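Local coordinates for Alpha/beta hydrolase fold protein (Chitinophaga pinensis, PDB 4PW0) that probably hydrolyses a substrate not yet identified, using an alpha/beta hydrolase fold, at residues H121-P124 and D125-R128; D148-A151 and R152-L156; S170-S173 and R174-L178; I207-W210 and G211-P215. All blocks are in the same frame, centred on the assembly; numbering follows the deposited sequence.

Contact 1 (H121-P124 and D125-R128)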
loop_
_atom_site.group_PDB
_atom_site.type_symbol
_atom_site.label_atom_id
_atom_site.label_comp_id
_atom_site.label_asym_id
_atom_site.label_seq_id
_atom_site.Cartn_x
_atom_site.Cartn_y
_atom_site.Cartn_z
ATOM N N HIS A 121 10.069 20.954 0.755
ATOM C CA HIS A 121 11.442 21.405 0.792
ATOM C C HIS A 121 11.587 22.851 1.270
ATOM O O HIS A 121 12.401 23.138 2.188
ATOM C CB HIS A 121 12.152 21.221 -0.558
ATOM C CG HIS A 121 13.512 21.828 -0.591
ATOM N ND1 HIS A 121 14.512 21.444 0.272
ATOM C CD2 HIS A 121 14.022 22.822 -1.353
ATOM C CE1 HIS A 121 15.590 22.179 0.042
ATOM N NE2 HIS A 121 15.321 23.020 -0.943
ATOM N N ILE A 122 10.770 23.748 0.709
ATOM C CA ILE A 122 10.927 25.168 1.018
ATOM C C ILE A 122 10.190 25.642 2.262
ATOM O O ILE A 122 10.584 26.673 2.867
ATOM C CB ILE A 122 10.650 26.100 -0.188
ATOM C CG1 ILE A 122 9.199 26.082 -0.643
ATOM C CG2 ILE A 122 11.640 25.808 -1.313
ATOM C CD1 ILE A 122 8.861 27.206 -1.614
ATOM N N GLN A 123 9.064 24.994 2.580
ATOM C CA GLN A 123 8.236 25.360 3.694
ATOM C C GLN A 123 7.852 24.160 4.553
ATOM O O GLN A 123 6.673 23.918 4.790
ATOM C CB GLN A 123 7.027 26.142 3.266
ATOM C CG GLN A 123 7.305 27.577 2.871
ATOM C CD GLN A 123 7.665 28.478 4.043
ATOM O OE1 GLN A 123 7.432 28.188 5.218
ATOM N NE2 GLN A 123 8.221 29.582 3.714
ATOM N N PRO A 124 8.865 23.436 5.048
ATOM C CA PRO A 124 8.577 22.209 5.788
ATOM C C PRO A 124 7.650 22.373 6.968
ATOM O O PRO A 124 6.841 21.492 7.247
ATOM C CB PRO A 124 9.950 21.731 6.258
ATOM C CG PRO A 124 10.800 22.957 6.227
ATOM C CD PRO A 124 10.312 23.732 5.041
ATOM N N ASP A 125 7.752 23.496 7.701
ATOM C CA ASP A 125 7.004 23.643 8.912
ATOM C C ASP A 125 5.520 23.964 8.705
ATOM O O ASP A 125 4.735 23.906 9.669
ATOM C CB ASP A 125 7.663 24.727 9.771
ATOM C CG ASP A 125 9.059 24.337 10.254
ATOM O OD1 ASP A 125 9.435 23.140 10.210
ATOM O OD2 ASP A 125 9.784 25.243 10.721
HETATM N N MSE A 126 5.119 24.268 7.459
HETATM C CA MSE A 126 3.709 24.507 7.175
HETATM C C MSE A 126 2.950 23.232 6.806
HETATM O O MSE A 126 1.730 23.237 6.805
HETATM C CB MSE A 126 3.581 25.472 5.992
HETATM C CG MSE A 126 4.096 26.848 6.472
HETATM SE SE MSE A 126 3.964 28.202 5.029
HETATM C CE MSE A 126 2.181 28.345 5.506
ATOM N N ILE A 127 3.681 22.136 6.536
ATOM C CA ILE A 127 3.071 20.871 6.095
ATOM C C ILE A 127 3.217 19.821 7.202
ATOM O O ILE A 127 4.303 19.670 7.790
ATOM C CB ILE A 127 3.742 20.396 4.792
ATOM C CG1 ILE A 127 3.364 21.348 3.646
ATOM C CG2 ILE A 127 3.307 18.970 4.444
ATOM C CD1 ILE A 127 4.122 21.111 2.369
ATOM N N ARG A 128 2.138 19.089 7.464
ATOM C CA ARG A 128 2.169 17.975 8.364
ATOM C C ARG A 128 2.433 16.657 7.596
ATOM O O ARG A 128 3.543 16.115 7.678
ATOM C CB ARG A 128 0.901 17.935 9.188
ATOM C CG ARG A 128 0.965 16.864 10.253
ATOM C CD ARG A 128 -0.335 16.677 11.024
ATOM N NE ARG A 128 -1.414 16.182 10.183
ATOM C CZ ARG A 128 -2.423 15.421 10.596
ATOM N NH1 ARG A 128 -2.535 15.058 11.880
ATOM N NH2 ARG A 128 -3.325 14.990 9.706
HETATM O O HOH W 1 8.746 20.443 9.905
#
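The carboxamide of Gln123 has the selenium of Met126, a selenomethionine, above one side of its plane, displaced toward the oxygen: OE1 lies 3.5 Å from SE, and CD follows at 3.8 Å. A second flat group, the Asp125 carboxylate, turns one oxygen to the preceding peptide, Asp125 OD1 lying 3.8 Å from Pro124 C. The two long side chains, Gln123 and Met126, run side by side in the same direction. In Gln123 the bend at chi2 (-71°) turns the amide alongside the CG and SE of Met126 instead of letting it run straight outward. Cutting Gln123 back to alanine removes this amide and would probably leave that side of the selenium without its polar neighbour, with the Met126 tail freer to turn. Beneath the side chains the backbone makes a tight turn of 3-10 type. Met126 N donates to Gln123 O over 3.1 Å. A weak bond, Ile127 N to Pro124 O at 3.3 Å, follows it. The latter oxygen is also bonded by His224 NE2. In the fold, this turn carries the chain from helix 111-122 into strand 127-133, within the beta-alpha-beta crossover that starts at strand 104-109. Helix 85-98 meets Gln123 at Leu93 and Met126 at Thr97, while backbone bonds from Met126 and Arg128 to Phe104 set the new strand beside its parallel neighbour.

Contact 2 (D148-A151 and R152-L156)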
loop_
_atom_site.group_PDB
_atom_site.type_symbol
_atom_site.label_atom_id
_atom_site.label_comp_id
_atom_site.label_asym_id
_atom_site.label_seq_id
_atom_site.Cartn_x
_atom_site.Cartn_y
_atom_site.Cartn_z
ATOM N N ASP A 148 6.535 14.321 -26.238
ATOM C CA ASP A 148 6.113 13.333 -27.230
ATOM C C ASP A 148 4.934 12.508 -26.755
ATOM O O ASP A 148 4.113 12.089 -27.585
ATOM C CB ASP A 148 7.259 12.487 -27.707
ATOM C CG ASP A 148 8.204 13.272 -28.634
ATOM O OD1 ASP A 148 7.694 14.097 -29.414
ATOM O OD2 ASP A 148 9.426 13.117 -28.553
ATOM N N LEU A 149 4.813 12.268 -25.444
ATOM C CA LEU A 149 3.631 11.556 -24.940
ATOM C C LEU A 149 2.384 12.388 -25.211
ATOM O O LEU A 149 1.354 11.881 -25.655
ATOM C CB LEU A 149 3.805 11.276 -23.459
ATOM C CG LEU A 149 2.659 10.525 -22.814
ATOM C CD1 LEU A 149 2.572 9.097 -23.283
ATOM C CD2 LEU A 149 2.768 10.652 -21.299
ATOM N N ILE A 150 2.508 13.679 -24.964
ATOM C CA ILE A 150 1.384 14.579 -25.184
ATOM C C ILE A 150 1.105 14.704 -26.697
ATOM O O ILE A 150 -0.056 14.720 -27.092
ATOM C CB ILE A 150 1.644 15.945 -24.519
ATOM C CG1 ILE A 150 1.769 15.738 -22.983
ATOM C CG2 ILE A 150 0.566 16.977 -24.912
ATOM C CD1 ILE A 150 0.678 14.919 -22.323
ATOM N N ALA A 151 2.135 14.724 -27.528
ATOM C CA ALA A 151 1.928 14.756 -29.006
ATOM C C ALA A 151 1.124 13.523 -29.458
ATOM O O ALA A 151 0.284 13.636 -30.341
ATOM C CB ALA A 151 3.241 14.853 -29.730
ATOM N N ARG A 152 1.323 12.350 -28.835
ATOM C CA ARG A 152 0.539 11.147 -29.151
ATOM C C ARG A 152 -0.898 11.281 -28.642
ATOM O O ARG A 152 -1.874 10.968 -29.350
ATOM C CB ARG A 152 1.180 9.885 -28.553
ATOM C CG ARG A 152 2.508 9.462 -29.118
ATOM C CD ARG A 152 3.099 8.332 -28.253
ATOM N NE ARG A 152 2.330 7.082 -28.202
ATOM C CZ ARG A 152 2.416 6.163 -27.218
ATOM N NH1 ARG A 152 3.207 6.342 -26.133
ATOM N NH2 ARG A 152 1.679 5.060 -27.296
ATOM N N ALA A 153 -1.053 11.778 -27.408
ATOM C CA ALA A 153 -2.361 11.948 -26.834
ATOM C C ALA A 153 -3.147 13.018 -27.619
ATOM O O ALA A 153 -4.361 12.885 -27.693
ATOM C CB ALA A 153 -2.253 12.380 -25.375
HETATM N N MSE A 154 -2.461 14.021 -28.171
HETATM C CA MSE A 154 -3.094 15.188 -28.912
HETATM C C MSE A 154 -3.967 14.641 -30.036
HETATM O O MSE A 154 -4.988 15.247 -30.362
HETATM C CB MSE A 154 -1.910 16.078 -29.407
HETATM C CG MSE A 154 -2.337 17.343 -30.135
HETATM SE SE MSE A 154 -0.785 18.371 -30.640
HETATM C CE MSE A 154 -0.078 18.803 -28.817
ATOM N N GLN A 155 -3.611 13.478 -30.589
ATOM C CA GLN A 155 -4.278 12.918 -31.769
ATOM C C GLN A 155 -5.651 12.322 -31.441
ATOM O O GLN A 155 -6.399 11.964 -32.344
ATOM C CB GLN A 155 -3.406 11.782 -32.349
ATOM C CG GLN A 155 -2.045 12.259 -32.836
ATOM C CD GLN A 155 -2.248 13.055 -34.128
ATOM O OE1 GLN A 155 -2.082 14.247 -34.132
ATOM N NE2 GLN A 155 -2.704 12.367 -35.216
ATOM N N LEU A 156 -5.991 12.239 -30.146
ATOM C CA LEU A 156 -7.137 11.486 -29.663
ATOM C C LEU A 156 -8.234 12.448 -29.192
ATOM O O LEU A 156 -7.964 13.505 -28.569
ATOM C CB LEU A 156 -6.696 10.589 -28.486
ATOM C CG LEU A 156 -5.526 9.628 -28.812
ATOM C CD1 LEU A 156 -5.123 8.874 -27.576
ATOM C CD2 LEU A 156 -5.807 8.628 -29.922
HETATM O O HOH W 2 0.132 15.244 -32.514
#
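Three successive i to i+4 bonds carry the backbone from Asp148-Ala151 into Arg152-Met154: Arg152 N to Asp148 O at 3.1 Å, Ala153 N to Leu149 O at 3.0 Å, and Met154 N to Ile150 O at 2.7 Å, the shortest of the three. This is the alpha-helix 146-154, which follows strand 127-133 and precedes strand 226-231, the place where alpha/beta hydrolases commonly insert a helical cap. Of the side chains, Leu149 and Arg152 meet at an oblique angle. Leu149 CG is anti to the backbone N (chi1 -179°), which turns CD1 to the flank where the arginine, bent at chi3 (63°), folds back; in the conformer described, Leu149 CD1 is 4.0 Å from Arg152 NH1. The guanidinium owes its placement mainly to another partner, since NH1 forms a salt bridge with Glu235, a residue that Leu149 also touches. Nearer the backbone, Arg152 CG rests 3.4 Å from Asp148 O, so the aliphatic base of the arginine lies against the helix. Phe164 of helix 158-166 covers Leu149, Arg152 and Ala153 together, joining two helices of the probable cap. Ile150 and the selenomethionine Met154 meet more loosely, CG2 to CE at 4.4 Å. Farther along the chain, water 2 donates to Ala151 O at 2.7 Å and to Gln155 OE1 at 2.9 Å, bridging backbone to side chain.

Contact 3 (S170-S173 and R174-L178)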
loop_
_atom_site.group_PDB
_atom_site.type_symbol
_atom_site.label_atom_id
_atom_site.label_comp_id
_atom_site.label_asym_id
_atom_site.label_seq_id
_atom_site.Cartn_x
_atom_site.Cartn_y
_atom_site.Cartn_z
ATOM N N SER A 170 -6.394 -3.017 -20.672
ATOM C CA SER A 170 -7.359 -4.028 -20.463
ATOM C C SER A 170 -8.787 -3.494 -20.428
ATOM O O SER A 170 -9.022 -2.320 -20.105
ATOM C CB SER A 170 -7.092 -4.767 -19.161
ATOM O OG SER A 170 -7.297 -3.894 -18.080
ATOM N N GLU A 171 -9.747 -4.366 -20.734
ATOM C CA GLU A 171 -11.147 -4.012 -20.552
ATOM C C GLU A 171 -11.425 -3.662 -19.090
ATOM O O GLU A 171 -12.180 -2.735 -18.792
ATOM C CB GLU A 171 -12.065 -5.155 -21.026
ATOM C CG GLU A 171 -13.529 -4.813 -20.930
ATOM C CD GLU A 171 -14.452 -5.954 -21.310
ATOM O OE1 GLU A 171 -13.976 -6.937 -21.951
ATOM O OE2 GLU A 171 -15.651 -5.868 -20.949
ATOM N N HIS A 172 -10.792 -4.381 -18.161
ATOM C CA HIS A 172 -10.983 -4.131 -16.742
ATOM C C HIS A 172 -10.587 -2.661 -16.423
ATOM O O HIS A 172 -11.386 -1.924 -15.825
ATOM C CB HIS A 172 -10.049 -5.080 -15.956
ATOM C CG HIS A 172 -9.921 -4.758 -14.512
ATOM N ND1 HIS A 172 -10.966 -4.865 -13.624
ATOM C CD2 HIS A 172 -8.845 -4.353 -13.791
ATOM C CE1 HIS A 172 -10.554 -4.523 -12.419
ATOM N NE2 HIS A 172 -9.278 -4.211 -12.487
ATOM N N SER A 173 -9.417 -2.239 -16.859
ATOM C CA SER A 173 -8.960 -0.884 -16.534
ATOM C C SER A 173 -9.780 0.164 -17.290
ATOM O O SER A 173 -10.240 1.159 -16.707
ATOM C CB SER A 173 -7.472 -0.751 -16.832
ATOM O OG SER A 173 -7.012 0.543 -16.459
ATOM N N ARG A 174 -10.005 -0.086 -18.582
ATOM C CA ARG A 174 -10.725 0.883 -19.400
ATOM C C ARG A 174 -12.165 1.067 -18.894
ATOM O O ARG A 174 -12.661 2.206 -18.951
ATOM C CB ARG A 174 -10.680 0.490 -20.852
ATOM C CG ARG A 174 -9.298 0.671 -21.475
ATOM C CD ARG A 174 -9.197 0.115 -22.882
ATOM N NE ARG A 174 -10.045 0.769 -23.855
ATOM C CZ ARG A 174 -9.702 1.851 -24.570
ATOM N NH1 ARG A 174 -8.588 2.542 -24.351
ATOM N NH2 ARG A 174 -10.565 2.308 -25.460
ATOM N N SER A 175 -12.827 0.010 -18.440
ATOM C CA SER A 175 -14.159 0.180 -17.891
ATOM C C SER A 175 -14.184 1.007 -16.627
ATOM O O SER A 175 -15.129 1.762 -16.388
ATOM C CB SER A 175 -14.831 -1.150 -17.689
ATOM O OG SER A 175 -15.106 -1.708 -18.945
ATOM N N LYS A 176 -13.128 0.894 -15.806
ATOM C CA LYS A 176 -13.031 1.776 -14.633
ATOM C C LYS A 176 -12.727 3.196 -15.071
ATOM O O LYS A 176 -13.073 4.150 -14.349
ATOM C CB LYS A 176 -12.008 1.218 -13.649
ATOM C CG LYS A 176 -12.493 -0.074 -12.987
ATOM C CD LYS A 176 -11.578 -0.788 -12.051
ATOM C CE LYS A 176 -12.283 -1.986 -11.360
ATOM N NZ LYS A 176 -13.397 -1.753 -10.384
ATOM N N GLY A 177 -12.109 3.379 -16.238
ATOM C CA GLY A 177 -11.934 4.687 -16.835
ATOM C C GLY A 177 -13.258 5.297 -17.284
ATOM O O GLY A 177 -13.509 6.494 -17.052
ATOM N N LEU A 178 -14.108 4.513 -17.956
ATOM C CA LEU A 178 -15.433 5.013 -18.312
ATOM C C LEU A 178 -16.201 5.373 -17.037
ATOM O O LEU A 178 -16.888 6.422 -17.024
ATOM C CB LEU A 178 -16.194 3.965 -19.120
ATOM C CG LEU A 178 -15.632 3.592 -20.491
ATOM C CD1 LEU A 178 -16.630 2.647 -21.168
ATOM C CD2 LEU A 178 -15.376 4.835 -21.334
HETATM O O HOH W 3 -16.019 -4.061 -19.329
#
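His172 and Lys176, one helical turn apart, are slanted against each other, with the lysine's aliphatic tail passing the CE1 corner of the imidazole. Lys176 CE is 3.2 Å from His172 CE1, a tight approach, and CD stands back at 3.9 Å. With its CG anti to the backbone N (chi1 168°), the ring stands out beside the helix, and Lys176, whose CG lies beside its own backbone N, reaches back to it; NE2 of the histidine is hydrogen-bonded to Tyr268 OH, which limits the ring's freedom to turn. With alanine in place of Lys176, the CD and CE methylenes would be gone, and the CE1 corner would probably lose its apolar neighbour and become more open to solvent. On another side of the helix, Arg174 leans back so that its CG is 3.3 Å from Ser170 O, and its guanidinium runs outward to a salt bridge with Glu160. These residues form the start of helix 171-184. Ser170 is the N-cap: its OG accepts from Ser173 N at 3.0 Å while also bonded to Asp259, and its carbonyl takes Arg174 N at 2.9 Å with an almost straight N-H...O angle of 167°. His172 ND1 and Lys176 NZ are 5.1 Å apart, without contact, and the ring sits in the first turn of a helix; both features would tend to disfavour a protonated imidazole, although the nearby Asp259 may offset them.

Contact 4 (I207-W210 and G211-P215)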
loop_
_atom_site.group_PDB
_atom_site.type_symbol
_atom_site.label_atom_id
_atom_site.label_comp_id
_atom_site.label_asym_id
_atom_site.label_seq_id
_atom_site.Cartn_x
_atom_site.Cartn_y
_atom_site.Cartn_z
ATOM N N ILE A 207 6.481 20.554 -16.468
ATOM C CA ILE A 207 6.581 19.127 -16.234
ATOM C C ILE A 207 7.832 18.572 -16.905
ATOM O O ILE A 207 8.595 17.783 -16.320
ATOM C CB ILE A 207 5.332 18.423 -16.747
ATOM C CG1 ILE A 207 4.140 18.767 -15.874
ATOM C CG2 ILE A 207 5.517 16.922 -16.816
ATOM C CD1 ILE A 207 2.813 18.477 -16.529
ATOM N N THR A 208 8.078 18.999 -18.127
ATOM C CA THR A 208 9.272 18.541 -18.842
ATOM C C THR A 208 10.537 18.942 -18.089
ATOM O O THR A 208 11.464 18.122 -17.921
ATOM C CB THR A 208 9.266 19.117 -20.289
ATOM O OG1 THR A 208 8.047 18.732 -20.963
ATOM C CG2 THR A 208 10.450 18.562 -21.083
ATOM N N ASN A 209 10.581 20.185 -17.647
ATOM C CA ASN A 209 11.750 20.655 -16.922
ATOM C C ASN A 209 11.958 20.089 -15.535
ATOM O O ASN A 209 13.100 19.994 -15.075
ATOM C CB ASN A 209 11.835 22.182 -16.928
ATOM C CG ASN A 209 12.374 22.710 -18.235
ATOM O OD1 ASN A 209 13.164 22.071 -18.921
ATOM N ND2 ASN A 209 11.924 23.853 -18.603
ATOM N N TRP A 210 10.891 19.646 -14.878
ATOM C CA TRP A 210 11.048 18.892 -13.632
ATOM C C TRP A 210 11.950 17.691 -13.898
ATOM O O TRP A 210 12.764 17.343 -13.041
ATOM C CB TRP A 210 9.672 18.454 -13.113
ATOM C CG TRP A 210 9.668 17.710 -11.819
ATOM C CD1 TRP A 210 9.540 16.367 -11.653
ATOM C CD2 TRP A 210 9.749 18.262 -10.506
ATOM N NE1 TRP A 210 9.536 16.055 -10.320
ATOM C CE2 TRP A 210 9.628 17.197 -9.594
ATOM C CE3 TRP A 210 9.899 19.549 -10.002
ATOM C CZ2 TRP A 210 9.620 17.389 -8.219
ATOM C CZ3 TRP A 210 9.891 19.732 -8.629
ATOM C CH2 TRP A 210 9.735 18.657 -7.760
ATOM N N GLY A 211 11.796 17.063 -15.066
ATOM C CA GLY A 211 12.648 15.938 -15.433
ATOM C C GLY A 211 14.002 16.327 -15.994
ATOM O O GLY A 211 15.019 15.677 -15.725
ATOM N N LYS A 212 14.040 17.382 -16.800
ATOM C CA LYS A 212 15.302 17.726 -17.465
ATOM C C LYS A 212 16.322 18.371 -16.571
ATOM O O LYS A 212 17.538 18.186 -16.795
ATOM C CB LYS A 212 15.040 18.656 -18.632
ATOM C CG LYS A 212 14.330 17.969 -19.790
ATOM C CD LYS A 212 14.155 18.902 -20.984
ATOM C CE LYS A 212 15.495 19.164 -21.684
ATOM N NZ LYS A 212 15.315 20.187 -22.762
ATOM N N LYS A 213 15.878 19.164 -15.621
ATOM C CA LYS A 213 16.789 19.919 -14.786
ATOM C C LYS A 213 17.392 19.031 -13.705
ATOM O O LYS A 213 16.726 18.166 -13.178
ATOM C CB LYS A 213 16.144 21.155 -14.170
ATOM C CG LYS A 213 15.644 22.187 -15.198
ATOM C CD LYS A 213 16.735 22.949 -15.892
ATOM C CE LYS A 213 16.184 24.037 -16.823
ATOM N NZ LYS A 213 15.308 24.953 -16.055
ATOM N N THR A 214 18.664 19.273 -13.364
ATOM C CA THR A 214 19.286 18.564 -12.286
ATOM C C THR A 214 18.500 18.807 -10.997
ATOM O O THR A 214 18.043 19.930 -10.754
ATOM C CB THR A 214 20.735 19.065 -12.049
ATOM O OG1 THR A 214 21.395 19.363 -13.291
ATOM C CG2 THR A 214 21.480 18.022 -11.299
ATOM N N PRO A 215 18.369 17.771 -10.136
ATOM C CA PRO A 215 17.651 18.023 -8.875
ATOM C C PRO A 215 18.260 19.186 -8.078
ATOM O O PRO A 215 19.513 19.390 -8.057
ATOM C CB PRO A 215 17.816 16.714 -8.128
ATOM C CG PRO A 215 17.865 15.702 -9.210
ATOM C CD PRO A 215 18.717 16.351 -10.271
HETATM O O HOH W 4 14.466 19.024 -11.662
#
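Thr208 CG2 is anti to the backbone N and Lys212 bends at chi3 (72°), a combination that lays the two side chains next to each other, pointing the same way, with CG2 3.7 Å from Lys212 CD. The lysine methylenes pack against the threonine methyl, while Thr208 OG1 turns back to the carbonyl of Leu204. Asn209 slants across the same lysine from a different direction, its OD1 3.9 Å from Lys212 CB. Lys213 folds back over the preceding turn, its CG 3.4 Å from Asn209 O. All this happens at the C-terminal end of helix 197-212, the last helix of the probable cap before the chain returns to strand 226-231 of the central alpha/beta hydrolase sheet. Its last turns are held by Lys212 N to Thr208 O at 2.9 Å and by Lys213 N to Asn209 O at 3.0 Å; Gly211 N adds only a weak bond to Thr208 O. The buried Trp210 is directed away from the lysines into the protein, CG anti to its own N (chi1 -178°). There its ring stacks with Phe114 of helix 111-122, and NE1 donates to Ala136 O. Beyond the helix, where Lys213 leaves helical geometry, water 4 donates to Trp210 O at 2.8 Å and to Lys213 O at 2.9 Å, bridging the two carbonyls.

Overall arrangement
The contacts follow one another along the chain in numerical order without touching. Contact 1 is the surface turn between helix 111-122 and strand 127-133 of a beta-alpha-beta unit, whereas contacts 2, 3 and 4 lie on helices 146-154, 171-184 and 197-212, all between strands 127-133 and 226-231, where this fold commonly has a cap. Contacts 2 and 3, and 2 and 4, have centres about 20 Å apart and nearest atoms about 8 and 7 Å. Contact 1 lies across the chain's centre from contacts 2 and 3, at about 35 and 37 Å between centres, but only 22 Å from contact 4, whose helix packs on helix 111-122. Contact 4 thus lies where the probable cap meets the core.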